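Local coordinates for probable GGDEF family protein (Chromobacterium violaceum, PDB 3NJA) that is of unknown function but, as a GGDEF family protein, probably senses a signal through its PAS domain, at residues Ala35-Ile39 with Phe40-Ser44; Arg63-Val66 with Arg67-Asp71; Thr50-Ala53 with Tyr54-Val58. All blocks are in the same frame, centred on the assembly; numbering follows the deposited sequence.

Following the antiparallel pair of strands 19-24 and 30-32, the chain passes through three helices, and each contact is a local one on one of them. The contacts come in series, none nested or crossed. Contact 1 ends helix 34-40 and turns it into the following loop; contact 3 builds helix 51-56; contact 2 forms the opening turns of helix 63-74. Contact 3 is the middle member in space: its Tyr54 and Arg57 pack on Phe40 of contact 1, and its Phe55 meets Arg67 of contact 2. Contacts 1 and 2 do not touch, their nearest atoms being about 10 Å apart. All three pack on strand residues of the second subunit, in strands 80-87, 93-104 and 110-119.

Contact 1: residues Ala35-Ile39 with Phe40-Ser44; sequences AVHDI and FGTDS
His37, in the last turns of helix 34-40, reaches forward to Thr42 and Ser44, residues that follow the helix end. Its CB lies 3.7 Å from Thr42 O. Chi1 of -83° sets CG opposite the carbonyl carbon and turns the imidazole toward the departing chain. ND1 then meets Thr42 OG1 at 2.9 Å in a hydrogen bond that either partner could donate, with the threonine at the ring edge. CE1 comes within 3.4 Å of Asp43 O, obliquely. The tip NE2 lies 3.4 Å from Ser44 CA, with CD2 close by. Over one face sits Ser44 CA, 3.5 Å from the ring centroid and 18° off the normal, a CH-pi contact displaced toward the rim. Trp32, from the preceding strand, adds an edge-to-face meeting with the same ring.

The backbone beneath forms a Schellman motif. Thr42 N donates to His37 O at 2.9 Å, while Gly41 N makes a weak bond to Asp38 O; Gly41 supplies the positive phi, 72°, on which the chain turns out of the helix. One turn back, Phe40 N bonds to Val36 O at 2.9 Å. Here the side chains run together: Val36 CG1 touches Phe40 CD2 at 3.7 Å, and Val36 O lies at the edge of the phenyl ring. Val36, Ile39 and Phe40 also pack on Val117, Leu96 and Ile86 of the second subunit.

The chemistry thus divides between an apolar side that joins the subunit interface and a polar side that fastens the turn. His37 grips Thr42 twice, through its carbonyl to N and through ND1 to OG1. With Thr42 at its edge and Ser44 over a face, the buried imidazole is probably restricted in rotation, which probably also steadies the path by which the chain leaves the helix.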
# COMPACT_ATOMS: atom_id res chain seq x y z
N ALA B 35 27.22 -1.14 -9.79
CA ALA B 35 26.29 -0.29 -10.53
C ALA B 35 25.79 0.89 -9.70
O ALA B 35 25.52 1.96 -10.25
CB ALA B 35 25.12 -1.12 -11.05
N VAL B 36 25.66 0.69 -8.39
CA VAL B 36 25.27 1.77 -7.48
C VAL B 36 26.41 2.76 -7.32
O VAL B 36 26.27 3.96 -7.58
CB VAL B 36 24.89 1.23 -6.08
CG1 VAL B 36 24.69 2.38 -5.11
CG2 VAL B 36 23.64 0.33 -6.14
N HIS B 37 27.56 2.24 -6.90
CA HIS B 37 28.78 3.03 -6.81
C HIS B 37 28.93 3.93 -8.03
O HIS B 37 29.48 5.03 -7.93
CB HIS B 37 30.00 2.13 -6.72
CG HIS B 37 30.28 1.66 -5.33
ND1 HIS B 37 30.81 2.48 -4.37
CD2 HIS B 37 30.10 0.45 -4.75
CE1 HIS B 37 30.95 1.80 -3.24
NE2 HIS B 37 30.53 0.56 -3.45
N ASP B 38 28.45 3.44 -9.17
CA ASP B 38 28.58 4.18 -10.41
C ASP B 38 27.60 5.34 -10.45
O ASP B 38 27.94 6.42 -10.92
CB ASP B 38 28.39 3.26 -11.62
CG ASP B 38 29.61 2.37 -11.87
OD1 ASP B 38 30.68 2.63 -11.29
OD2 ASP B 38 29.49 1.40 -12.66
N ILE B 39 26.38 5.14 -9.96
CA ILE B 39 25.44 6.25 -9.99
C ILE B 39 25.77 7.27 -8.90
O ILE B 39 25.46 8.46 -9.03
CB ILE B 39 23.97 5.79 -9.96
CG1 ILE B 39 23.26 6.30 -8.71
CG2 ILE B 39 23.86 4.27 -10.04
CD1 ILE B 39 21.85 5.78 -8.63
N PHE B 40 26.46 6.81 -7.86
CA PHE B 40 26.87 7.70 -6.78
C PHE B 40 28.19 8.44 -7.02
O PHE B 40 28.51 9.39 -6.31
CB PHE B 40 26.93 6.96 -5.45
CG PHE B 40 25.62 6.94 -4.74
CD1 PHE B 40 25.36 7.84 -3.72
CD2 PHE B 40 24.63 6.03 -5.12
CE1 PHE B 40 24.14 7.82 -3.06
CE2 PHE B 40 23.41 6.02 -4.48
CZ PHE B 40 23.17 6.92 -3.44
N GLY B 41 28.96 7.96 -8.00
CA GLY B 41 30.27 8.50 -8.30
C GLY B 41 31.30 8.13 -7.24
O GLY B 41 32.22 8.90 -6.97
N THR B 42 31.14 6.96 -6.64
CA THR B 42 32.04 6.54 -5.57
C THR B 42 32.88 5.33 -5.95
O THR B 42 32.69 4.71 -6.99
CB THR B 42 31.27 6.20 -4.29
OG1 THR B 42 30.21 5.27 -4.58
CG2 THR B 42 30.70 7.47 -3.68
N ASP B 43 33.82 5.00 -5.07
CA ASP B 43 34.68 3.85 -5.28
C ASP B 43 34.30 2.74 -4.33
O ASP B 43 34.15 2.96 -3.12
CB ASP B 43 36.15 4.24 -5.08
CG ASP B 43 37.11 3.18 -5.60
OD1 ASP B 43 36.91 1.98 -5.28
OD2 ASP B 43 38.06 3.54 -6.32
N SER B 44 34.11 1.56 -4.89
CA SER B 44 33.86 0.37 -4.10
C SER B 44 34.89 0.24 -2.99
O SER B 44 34.55 0.08 -1.81
CB SER B 44 33.91 -0.87 -5.00
OG SER B 44 34.70 -1.90 -4.41

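Contact 2: residues Arg63-Val66 with Arg67-Asp71; sequences RARV and RRELD
Along the opening turns of helix 63-74, an i to i+4 salt bridge joins Arg65 to Glu69. Arg65 NE donates to Glu69 OE1 at 3.1 Å, nearly in its own guanidinium plane but 64° out of the carboxylate plane. The bend at chi3, 78°, brings NE round to this position. A water links the same pair, donating to Glu69 OE2 at 2.6 Å and receiving a weak bond from Arg65 NH1, which also binds Glu83 O of the second subunit. Arg68 folds back so that one guanidinium face lies over the backbone of Ala64 and Arg65, with NH1 3.6 Å from Ala64 CB; its NE forms a salt bridge with Glu83 of the third subunit. On the apolar side Val66 CG1 rests 3.7 Å from Leu70 CD1, while Leu70 N bonds to Val66 O.

Val66 and Leu70 turn to helix 51-56, meeting Phe55. Val66 further packs on Tyr84 in strand 80-87 of the second subunit, so the helix lies between helix 51-56 and strands of neighbouring copies, with the third subunit on the Arg68 side.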
# COMPACT_ATOMS: atom_id res chain seq x y z
N ARG B 63 17.57 15.14 3.14
CA ARG B 63 17.88 14.10 4.13
C ARG B 63 16.83 13.86 5.22
O ARG B 63 16.59 12.72 5.62
CB ARG B 63 19.24 14.35 4.79
CG ARG B 63 20.41 14.36 3.83
CD ARG B 63 21.68 14.70 4.56
NE ARG B 63 22.79 14.90 3.65
CZ ARG B 63 23.95 15.45 4.00
NH1 ARG B 63 24.14 15.86 5.25
NH2 ARG B 63 24.92 15.59 3.10
N ALA B 64 16.23 14.93 5.72
CA ALA B 64 15.22 14.77 6.75
C ALA B 64 13.99 14.08 6.16
O ALA B 64 13.49 13.10 6.71
CB ALA B 64 14.84 16.11 7.35
N ARG B 65 13.54 14.60 5.02
CA ARG B 65 12.37 14.07 4.33
C ARG B 65 12.48 12.56 4.15
O ARG B 65 11.61 11.80 4.57
CB ARG B 65 12.23 14.72 2.96
CG ARG B 65 10.78 14.82 2.46
CD ARG B 65 10.75 15.06 0.95
NE ARG B 65 11.01 13.80 0.26
CZ ARG B 65 11.86 13.65 -0.75
NH1 ARG B 65 12.00 12.45 -1.30
NH2 ARG B 65 12.57 14.67 -1.20
N VAL B 66 13.57 12.15 3.51
CA VAL B 66 13.84 10.75 3.26
C VAL B 66 13.84 9.94 4.55
O VAL B 66 13.18 8.90 4.65
CB VAL B 66 15.18 10.59 2.54
CG1 VAL B 66 15.69 9.17 2.70
CG2 VAL B 66 15.04 10.98 1.07
N ARG B 67 14.55 10.43 5.57
CA ARG B 67 14.52 9.74 6.85
C ARG B 67 13.09 9.48 7.31
O ARG B 67 12.75 8.37 7.70
CB ARG B 67 15.32 10.47 7.92
CG ARG B 67 16.78 10.03 7.93
CD ARG B 67 17.54 10.54 9.14
NE ARG B 67 18.98 10.54 8.89
CZ ARG B 67 19.66 11.60 8.43
NH1 ARG B 67 19.04 12.75 8.18
NH2 ARG B 67 20.97 11.50 8.22
N ARG B 68 12.25 10.51 7.24
CA ARG B 68 10.87 10.37 7.66
C ARG B 68 10.09 9.39 6.78
O ARG B 68 9.30 8.60 7.29
CB ARG B 68 10.16 11.73 7.68
CG ARG B 68 10.55 12.60 8.85
CD ARG B 68 9.84 13.94 8.79
NE ARG B 68 9.94 14.60 7.49
CZ ARG B 68 10.67 15.70 7.25
NH1 ARG B 68 11.37 16.25 8.23
NH2 ARG B 68 10.69 16.25 6.04
N GLU B 69 10.31 9.43 5.47
CA GLU B 69 9.57 8.57 4.56
C GLU B 69 9.93 7.11 4.75
O GLU B 69 9.07 6.23 4.63
CB GLU B 69 9.78 8.99 3.11
CG GLU B 69 9.16 10.36 2.77
CD GLU B 69 9.28 10.72 1.29
OE1 GLU B 69 8.78 11.80 0.90
OE2 GLU B 69 9.87 9.93 0.52
N LEU B 70 11.20 6.85 5.04
CA LEU B 70 11.64 5.50 5.38
C LEU B 70 10.91 5.09 6.63
O LEU B 70 10.13 4.13 6.63
CB LEU B 70 13.13 5.46 5.64
CG LEU B 70 13.97 5.84 4.42
CD1 LEU B 70 15.42 6.13 4.80
CD2 LEU B 70 13.88 4.73 3.37
N ASP B 71 11.14 5.85 7.70
CA ASP B 71 10.56 5.52 8.99
C ASP B 71 9.06 5.34 8.89
O ASP B 71 8.49 4.50 9.56
CB ASP B 71 10.89 6.61 10.02
CG ASP B 71 12.37 6.66 10.35
OD1 ASP B 71 13.11 5.75 9.93
OD2 ASP B 71 12.79 7.62 11.04
O HOH W 1 10.20 9.86 -2.09

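Contact 3: residues Thr50-Ala53 with Tyr54-Val58; sequences TEDA and YFQRV
The rings of Phe55 and Tyr54 both come up against Glu51, one turn earlier on helix 51-56. Over the centre of one Phe55 face stands Tyr54 CE2, 3.6 Å above the plane; the opposite face receives the guanidinium of Arg67 in a cation-pi contact. Tyr54 has Val58 CG2 over one face, displaced toward the rim, and Glu51 O at its edge, 3.6 Å from CD2.

The Glu51 side chain runs beside Phe55, pointing the same way. Its CG is anti to the backbone N, chi1 -169°, and the chain stays extended beyond it, which lays CG 3.7 Å from Phe55 CE2 and carries OE1 alongside the same ring atom. The carboxylate and ring planes are 37° apart, neither stacked nor perpendicular. Glu51 O is also the acceptor for Phe55 N, at 3.1 Å, so a single carbonyl serves the helix ladder and borders the tyrosine ring.

From the N-cap residue Thr50, O accepts Tyr54 N at 3.1 Å, and Asp52 O accepts Gln56 N at 3.0 Å. The spacing then shortens: Arg57 N bonds to Tyr54 O, and Val58 N to Phe55 O at 3.1 Å, while Arg57 N to Ala53 O is weak.

Tyr54 packs on Val66 of helix 63-74, Phe40 of helix 34-40 and Glu98 of the second subunit. Such a short helix, wedged by aromatic residues between its neighbours, belongs to the helical connection that in PAS domains links the first strand pair to the three-stranded antiparallel part of the sheet; here its strand partners include the second subunit's, consistent with sheet exchange between copies.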
# COMPACT_ATOMS: atom_id res chain seq x y z
N THR B 50 28.04 2.37 4.67
CA THR B 50 27.17 2.42 5.85
C THR B 50 25.98 3.30 5.54
O THR B 50 26.01 4.07 4.57
CB THR B 50 27.89 3.01 7.06
OG1 THR B 50 26.98 3.07 8.17
CG2 THR B 50 28.32 4.42 6.76
N GLU B 51 24.93 3.21 6.36
CA GLU B 51 23.78 4.08 6.11
C GLU B 51 24.14 5.57 6.25
O GLU B 51 23.72 6.38 5.42
CB GLU B 51 22.56 3.73 6.97
CG GLU B 51 21.30 4.47 6.50
CD GLU B 51 20.02 3.99 7.18
OE1 GLU B 51 18.92 4.16 6.58
OE2 GLU B 51 20.10 3.45 8.31
N ASP B 52 24.90 5.94 7.27
CA ASP B 52 25.29 7.34 7.41
C ASP B 52 26.03 7.81 6.17
O ASP B 52 25.74 8.88 5.63
CB ASP B 52 26.17 7.62 8.62
CG ASP B 52 26.70 9.05 8.63
OD1 ASP B 52 25.86 9.98 8.59
OD2 ASP B 52 27.94 9.25 8.66
N ALA B 53 26.98 6.99 5.71
CA ALA B 53 27.77 7.35 4.54
C ALA B 53 26.84 7.70 3.40
O ALA B 53 27.07 8.65 2.65
CB ALA B 53 28.68 6.21 4.13
N TYR B 54 25.76 6.94 3.30
CA TYR B 54 24.77 7.17 2.26
C TYR B 54 24.14 8.56 2.44
O TYR B 54 23.97 9.30 1.47
CB TYR B 54 23.73 6.05 2.30
CG TYR B 54 22.35 6.43 1.86
CD1 TYR B 54 22.03 6.53 0.51
CD2 TYR B 54 21.35 6.68 2.79
CE1 TYR B 54 20.76 6.88 0.09
CE2 TYR B 54 20.06 7.01 2.39
CZ TYR B 54 19.77 7.11 1.04
OH TYR B 54 18.50 7.45 0.63
N PHE B 55 23.84 8.92 3.68
CA PHE B 55 23.15 10.17 3.92
C PHE B 55 24.05 11.38 3.66
O PHE B 55 23.55 12.43 3.26
CB PHE B 55 22.55 10.20 5.32
CG PHE B 55 21.19 9.59 5.40
CD1 PHE B 55 20.10 10.25 4.88
CD2 PHE B 55 21.00 8.34 5.98
CE1 PHE B 55 18.82 9.68 4.94
CE2 PHE B 55 19.73 7.77 6.05
CZ PHE B 55 18.64 8.44 5.53
N GLN B 56 25.35 11.23 3.88
CA GLN B 56 26.34 12.25 3.56
C GLN B 56 26.41 12.51 2.05
O GLN B 56 26.91 13.56 1.62
CB GLN B 56 27.74 11.86 4.08
CG GLN B 56 27.85 11.75 5.59
CD GLN B 56 27.37 13.00 6.31
OE1 GLN B 56 26.69 12.91 7.34
NE2 GLN B 56 27.70 14.18 5.76
N ARG B 57 25.91 11.56 1.26
CA ARG B 57 25.94 11.68 -0.21
C ARG B 57 24.60 12.16 -0.76
O ARG B 57 24.45 12.40 -1.96
CB ARG B 57 26.35 10.35 -0.86
CG ARG B 57 27.83 10.00 -0.69
CD ARG B 57 28.67 10.56 -1.84
NE ARG B 57 29.58 11.62 -1.42
CZ ARG B 57 30.10 12.54 -2.23
NH1 ARG B 57 29.79 12.54 -3.52
NH2 ARG B 57 30.92 13.47 -1.75
N VAL B 58 23.63 12.30 0.14
CA VAL B 58 22.28 12.71 -0.23
C VAL B 58 22.15 14.21 -0.09
O VAL B 58 22.57 14.77 0.92
CB VAL B 58 21.23 12.05 0.69
CG1 VAL B 58 19.84 12.60 0.38
CG2 VAL B 58 21.25 10.53 0.55